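AB hydrolase-1 domain-containing protein (Parabacteroides distasonis, PDB 4Q34) is a putative esterase of the alpha/beta hydrolase family, probably hydrolysing ester bonds in a substrate that is not yet known. Local coordinates at residues Q73-R78 with E308-L313; K60-T65 with V83-Q88. All blocks are in the same frame, centred on the assembly; numbering follows the deposited sequence.

Interaction 1. Residues Q73-R78 with E308-L313; sequences QNIFLR and EVADLL
The ring of F76 reaches across from helix 72-78 to meet A310 and L313 of helix 306-319. Its leading atom is CZ. This atom lies 3.8 Å from A310 CB and 3.8 Å from L313 CD2. The carbonyl oxygen of A310 sits at the ring edge, near the ring plane, with F76 CZ 3.7 Å from A310 O. L313 CD2 comes to the ring obliquely. The F76 side chain leaves with CG anti to the carbonyl carbon (chi1 -75°), which carries the ring across to the other helix. I75 adds one methyl: its CG2 is 3.8 Å from A310 CB and also lies over one face of the F76 ring, toward the rim. The two helices pack beside the central sheet of an alpha/beta hydrolase fold, and L313 continues onto A196 and Y198 of strand 192-198. The segment axes come within 11.1 Å at 46°, with F76 and I75 from one helix and A310 and L313 from the other spanning the space. Cutting F76 back to an alanine would remove the ring, which is likely to open a gap beside A310 and leave L313 CD2 without its aromatic partner. The looser side is polar. There D311, partly exposed, turns its CB away from helix 72-78 and forms a salt bridge with R79. R78, also partly exposed, makes no contact with helix 306-319 and pairs with E70.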
loop_
_atom_site.group_PDB
_atom_site.type_symbol
_atom_site.label_atom_id
_atom_site.label_comp_id
_atom_site.label_asym_id
_atom_site.label_seq_id
_atom_site.Cartn_x
_atom_site.Cartn_y
_atom_site.Cartn_z
ATOM N N GLN A 73 0.643 7.072 12.470
ATOM C CA GLN A 73 -0.687 6.876 11.917
ATOM C C GLN A 73 -1.751 6.746 13.043
ATOM O O GLN A 73 -2.814 7.391 13.006
ATOM C CB GLN A 73 -0.726 5.647 11.017
ATOM C CG GLN A 73 -2.112 5.413 10.407
ATOM C CD GLN A 73 -2.131 4.298 9.384
ATOM O OE1 GLN A 73 -1.363 3.368 9.460
ATOM N NE2 GLN A 73 -2.979 4.436 8.359
ATOM N N ASN A 74 -1.482 5.851 13.998
ATOM C CA ASN A 74 -2.366 5.609 15.121
ATOM C C ASN A 74 -2.286 6.701 16.187
ATOM O O ASN A 74 -3.339 7.147 16.714
ATOM C CB ASN A 74 -2.066 4.266 15.772
ATOM C CG ASN A 74 -2.512 3.077 14.940
ATOM O OD1 ASN A 74 -2.638 3.142 13.699
ATOM N ND2 ASN A 74 -2.730 1.976 15.617
ATOM N N ILE A 75 -1.069 7.127 16.496
ATOM C CA ILE A 75 -0.862 8.093 17.567
ATOM C C ILE A 75 -1.568 9.425 17.284
ATOM O O ILE A 75 -2.242 9.976 18.151
ATOM C CB ILE A 75 0.632 8.336 17.782
ATOM C CG1 ILE A 75 1.278 7.081 18.347
ATOM C CG2 ILE A 75 0.896 9.546 18.727
ATOM C CD1 ILE A 75 2.793 7.067 18.264
ATOM N N PHE A 76 -1.421 9.948 16.069
ATOM C CA PHE A 76 -2.037 11.228 15.740
ATOM C C PHE A 76 -3.524 11.136 15.465
ATOM O O PHE A 76 -4.230 12.083 15.756
ATOM C CB PHE A 76 -1.243 11.979 14.665
ATOM C CG PHE A 76 0.019 12.563 15.238
ATOM C CD1 PHE A 76 -0.046 13.734 15.993
ATOM C CD2 PHE A 76 1.203 11.854 15.196
ATOM C CE1 PHE A 76 1.074 14.238 16.598
ATOM C CE2 PHE A 76 2.365 12.353 15.814
ATOM C CZ PHE A 76 2.291 13.536 16.526
ATOM N N LEU A 77 -3.994 9.973 14.989
ATOM C CA LEU A 77 -5.430 9.742 14.873
ATOM C C LEU A 77 -6.064 9.762 16.258
ATOM O O LEU A 77 -7.125 10.372 16.449
ATOM C CB LEU A 77 -5.683 8.383 14.202
ATOM C CG LEU A 77 -7.150 8.039 13.965
ATOM C CD1 LEU A 77 -7.793 9.076 13.063
ATOM C CD2 LEU A 77 -7.242 6.636 13.375
ATOM N N ARG A 78 -5.406 9.137 17.222
ATOM C CA ARG A 78 -5.899 9.121 18.613
ATOM C C ARG A 78 -5.959 10.526 19.215
ATOM O O ARG A 78 -6.837 10.838 20.043
ATOM C CB ARG A 78 -5.047 8.181 19.468
ATOM C CG ARG A 78 -5.629 7.998 20.848
ATOM C CD ARG A 78 -4.882 6.911 21.611
ATOM N NE ARG A 78 -5.156 5.596 21.034
ATOM C CZ ARG A 78 -4.272 4.864 20.367
ATOM N NH1 ARG A 78 -3.013 5.266 20.262
ATOM N NH2 ARG A 78 -4.654 3.694 19.867
ATOM N N GLU A 308 7.409 9.928 22.843
ATOM C CA GLU A 308 8.081 11.149 23.256
ATOM C C GLU A 308 8.376 12.014 22.036
ATOM O O GLU A 308 8.281 13.237 22.099
ATOM C CB GLU A 308 9.389 10.839 24.014
ATOM C CG GLU A 308 9.193 9.979 25.260
ATOM C CD GLU A 308 10.503 9.671 25.977
ATOM O OE1 GLU A 308 11.238 10.603 26.322
ATOM O OE2 GLU A 308 10.793 8.482 26.201
ATOM N N VAL A 309 8.735 11.382 20.910
ATOM C CA VAL A 309 9.021 12.122 19.661
ATOM C C VAL A 309 7.690 12.796 19.209
ATOM O O VAL A 309 7.666 13.982 18.875
ATOM C CB VAL A 309 9.597 11.187 18.597
ATOM C CG1 VAL A 309 9.776 11.913 17.281
ATOM C CG2 VAL A 309 10.961 10.593 19.037
ATOM N N ALA A 310 6.605 12.045 19.306
ATOM C CA ALA A 310 5.269 12.548 18.947
ATOM C C ALA A 310 4.865 13.710 19.858
ATOM O O ALA A 310 4.327 14.698 19.395
ATOM C CB ALA A 310 4.228 11.440 18.997
ATOM N N ASP A 311 5.163 13.619 21.161
ATOM C CA ASP A 311 4.832 14.704 22.060
ATOM C C ASP A 311 5.507 16.039 21.682
ATOM O O ASP A 311 4.915 17.124 21.811
ATOM C CB ASP A 311 5.200 14.354 23.519
ATOM C CG ASP A 311 4.308 13.267 24.131
ATOM O OD1 ASP A 311 3.219 12.972 23.609
ATOM O OD2 ASP A 311 4.728 12.685 25.159
ATOM N N LEU A 312 6.752 15.944 21.225
ATOM C CA LEU A 312 7.500 17.116 20.765
ATOM C C LEU A 312 6.813 17.731 19.577
ATOM O O LEU A 312 6.645 18.955 19.509
ATOM C CB LEU A 312 8.930 16.767 20.347
ATOM C CG LEU A 312 9.959 16.615 21.451
ATOM C CD1 LEU A 312 11.218 16.101 20.778
ATOM C CD2 LEU A 312 10.186 17.937 22.172
ATOM N N LEU A 313 6.419 16.891 18.631
ATOM C CA LEU A 313 5.681 17.393 17.495
ATOM C C LEU A 313 4.324 18.024 17.915
ATOM O O LEU A 313 3.973 19.120 17.437
ATOM C CB LEU A 313 5.474 16.301 16.432
ATOM C CG LEU A 313 4.704 16.721 15.172
ATOM C CD1 LEU A 313 5.293 17.927 14.454
ATOM C CD2 LEU A 313 4.575 15.518 14.251
#

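Interaction 2. Residues K60-T65 with V83-Q88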
loop_
_atom_site.group_PDB
_atom_site.type_symbol
_atom_site.label_atom_id
_atom_site.label_comp_id
_atom_site.label_asym_id
_atom_site.label_seq_id
_atom_site.Cartn_x
_atom_site.Cartn_y
_atom_site.Cartn_z
ATOM N N LYS A 60 4.483 2.761 5.267
ATOM C CA LYS A 60 4.877 1.993 6.451
ATOM C C LYS A 60 5.847 2.721 7.394
ATOM O O LYS A 60 5.831 2.471 8.601
ATOM C CB LYS A 60 5.443 0.643 5.978
ATOM C CG LYS A 60 5.855 -0.388 6.998
ATOM C CD LYS A 60 4.889 -0.636 8.101
ATOM C CE LYS A 60 4.891 -2.087 8.560
ATOM N NZ LYS A 60 5.139 -2.215 9.984
ATOM N N THR A 61 6.612 3.666 6.848
ATOM C CA THR A 61 7.416 4.601 7.629
ATOM C C THR A 61 6.694 5.078 8.868
ATOM O O THR A 61 7.266 5.183 9.911
ATOM C CB THR A 61 7.782 5.826 6.795
ATOM O OG1 THR A 61 8.529 5.393 5.647
ATOM C CG2 THR A 61 8.590 6.825 7.598
ATOM N N TRP A 62 5.425 5.381 8.700
ATOM C CA TRP A 62 4.585 6.007 9.707
ATOM C C TRP A 62 3.559 5.087 10.346
ATOM O O TRP A 62 2.762 5.557 11.164
ATOM C CB TRP A 62 3.787 7.143 9.002
ATOM C CG TRP A 62 4.590 8.026 8.154
ATOM C CD1 TRP A 62 4.665 8.005 6.791
ATOM C CD2 TRP A 62 5.432 9.094 8.586
ATOM N NE1 TRP A 62 5.537 8.974 6.358
ATOM C CE2 TRP A 62 6.029 9.652 7.444
ATOM C CE3 TRP A 62 5.772 9.613 9.852
ATOM C CZ2 TRP A 62 6.899 10.757 7.518
ATOM C CZ3 TRP A 62 6.601 10.715 9.927
ATOM C CH2 TRP A 62 7.192 11.255 8.776
ATOM N N GLU A 63 3.539 3.811 9.961
ATOM C CA GLU A 63 2.573 2.847 10.453
ATOM C C GLU A 63 3.173 2.073 11.661
ATOM O O GLU A 63 3.983 2.595 12.407
ATOM C CB GLU A 63 2.131 1.915 9.323
ATOM C CG GLU A 63 1.544 2.664 8.146
ATOM C CD GLU A 63 1.312 1.819 6.879
ATOM O OE1 GLU A 63 1.581 0.594 6.911
ATOM O OE2 GLU A 63 0.820 2.384 5.849
ATOM N N THR A 64 2.777 0.823 11.839
ATOM C CA THR A 64 3.342 0.009 12.903
ATOM C C THR A 64 4.855 0.004 12.807
ATOM O O THR A 64 5.435 -0.120 11.705
ATOM C CB THR A 64 2.788 -1.444 12.851
ATOM O OG1 THR A 64 1.348 -1.405 12.784
ATOM C CG2 THR A 64 3.201 -2.231 14.042
ATOM N N THR A 65 5.502 0.150 13.959
ATOM C CA THR A 65 6.962 0.134 14.022
ATOM C C THR A 65 7.462 -1.273 13.709
ATOM O O THR A 65 6.722 -2.267 13.798
ATOM C CB THR A 65 7.451 0.603 15.415
ATOM O OG1 THR A 65 7.231 -0.422 16.411
ATOM C CG2 THR A 65 6.789 1.885 15.825
ATOM N N VAL A 83 -5.523 12.000 9.433
ATOM C CA VAL A 83 -4.222 11.564 9.016
ATOM C C VAL A 83 -4.315 10.993 7.587
ATOM O O VAL A 83 -5.121 10.095 7.338
ATOM C CB VAL A 83 -3.643 10.497 9.964
ATOM C CG1 VAL A 83 -2.414 9.871 9.385
ATOM C CG2 VAL A 83 -3.371 11.070 11.358
ATOM N N TYR A 84 -3.425 11.478 6.706
ATOM C CA TYR A 84 -3.298 11.044 5.337
ATOM C C TYR A 84 -1.937 10.413 5.163
ATOM O O TYR A 84 -0.918 11.076 5.291
ATOM C CB TYR A 84 -3.461 12.232 4.368
ATOM C CG TYR A 84 -4.844 12.757 4.312
ATOM C CD1 TYR A 84 -5.358 13.495 5.353
ATOM C CD2 TYR A 84 -5.671 12.474 3.211
ATOM C CE1 TYR A 84 -6.683 13.953 5.315
ATOM C CE2 TYR A 84 -6.976 12.938 3.164
ATOM C CZ TYR A 84 -7.476 13.652 4.214
ATOM O OH TYR A 84 -8.773 14.092 4.133
ATOM N N LEU A 85 -1.910 9.113 4.923
ATOM C CA LEU A 85 -0.655 8.388 4.668
ATOM C C LEU A 85 -0.515 8.216 3.156
ATOM O O LEU A 85 -1.470 7.792 2.496
ATOM C CB LEU A 85 -0.672 7.001 5.345
ATOM C CG LEU A 85 -0.442 6.851 6.872
ATOM C CD1 LEU A 85 0.237 5.538 7.199
ATOM C CD2 LEU A 85 0.370 7.986 7.485
ATOM N N VAL A 86 0.685 8.451 2.612
ATOM C CA VAL A 86 0.839 8.488 1.173
ATOM C C VAL A 86 1.940 7.520 0.731
ATOM O O VAL A 86 2.976 7.401 1.418
ATOM C CB VAL A 86 1.175 9.944 0.711
ATOM C CG1 VAL A 86 1.308 10.000 -0.808
ATOM C CG2 VAL A 86 0.125 10.957 1.239
ATOM N N ASP A 87 1.710 6.847 -0.407
ATOM C CA ASP A 87 2.758 6.252 -1.218
ATOM C C ASP A 87 2.904 7.168 -2.451
ATOM O O ASP A 87 1.966 7.359 -3.239
ATOM C CB ASP A 87 2.399 4.880 -1.669
ATOM C CG ASP A 87 2.133 3.931 -0.514
ATOM O OD1 ASP A 87 2.803 3.960 0.543
ATOM O OD2 ASP A 87 1.232 3.068 -0.701
ATOM N N GLN A 88 4.066 7.797 -2.551
ATOM C CA GLN A 88 4.328 8.773 -3.559
ATOM C C GLN A 88 4.365 8.080 -4.906
ATOM O O GLN A 88 4.465 6.865 -4.968
ATOM C CB GLN A 88 5.637 9.527 -3.263
ATOM C CG GLN A 88 6.886 8.802 -3.739
ATOM C CD GLN A 88 8.202 9.370 -3.278
ATOM O OE1 GLN A 88 8.292 10.405 -2.596
ATOM N NE2 GLN A 88 9.283 8.665 -3.671
HETATM O O HOH W 1 4.152 8.536 3.516
#
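The indole of W62 carries T61 CG2 over one face, offset toward the rim and 3.8 Å above the plane, while L85 CD2 comes to it obliquely. The ring of F51 also meets the indole, their planes at about 50°. L85 makes its nearest contact with W62 at the base of the side chain where, in one of the two conformers modelled for L85, its CD2 is 3.8 Å from W62 CB. At the indole nitrogen a water joins the two segments. It donates to V86 O at 2.7 Å and accepts a weak bond from W62 NE1 at 3.2 Å. Strand 83-87 belongs to the central mixed sheet of the alpha/beta hydrolase fold, and segment 60-65 to the loop leading from strand 49-52 to helix 72-78. In that same conformer CD1 of L85, its other methyl, comes to 3.3 Å from E63 CG; this is short for two carbons, so the exact fit is doubtful. With CG anti to the carbonyl carbon (chi1 -57°) and the chain extended beyond it, E63 lays its stem obliquely across the leucine. The buried carboxylate of E63 has several partners. OE2 is hydrogen-bonded to S59 OG and to a glycerol probably from the crystallisation liquor; OE1 is hydrogen-bonded to S13 OG and Y35 OH of the second subunit. K60 NZ bonds to T64 O at 2.7 Å and to S13 O of the second subunit.

How the interactions relate
Both contacts are buried, and they share a border. Q73 joins them: its backbone N is 2.9 Å from W62 O, a probable hydrogen bond, and its side chain packs on E63 and L85. Interaction 1 sets one helix against another. Interaction 2 sets a loop against a strand and lies nearer the centre of the chain. Helix 72-78 lies between that loop and that strand in the sequence, and V83 touches F76. Interaction 1 is apolar between its helices, with its charged groups at the margin. Interaction 2 combines apolar contacts with a bridging water and a buried carboxylate. Both reach the second subunit by hydrogen bonds: N74 in interaction 1; K60, E63 and T64 in interaction 2.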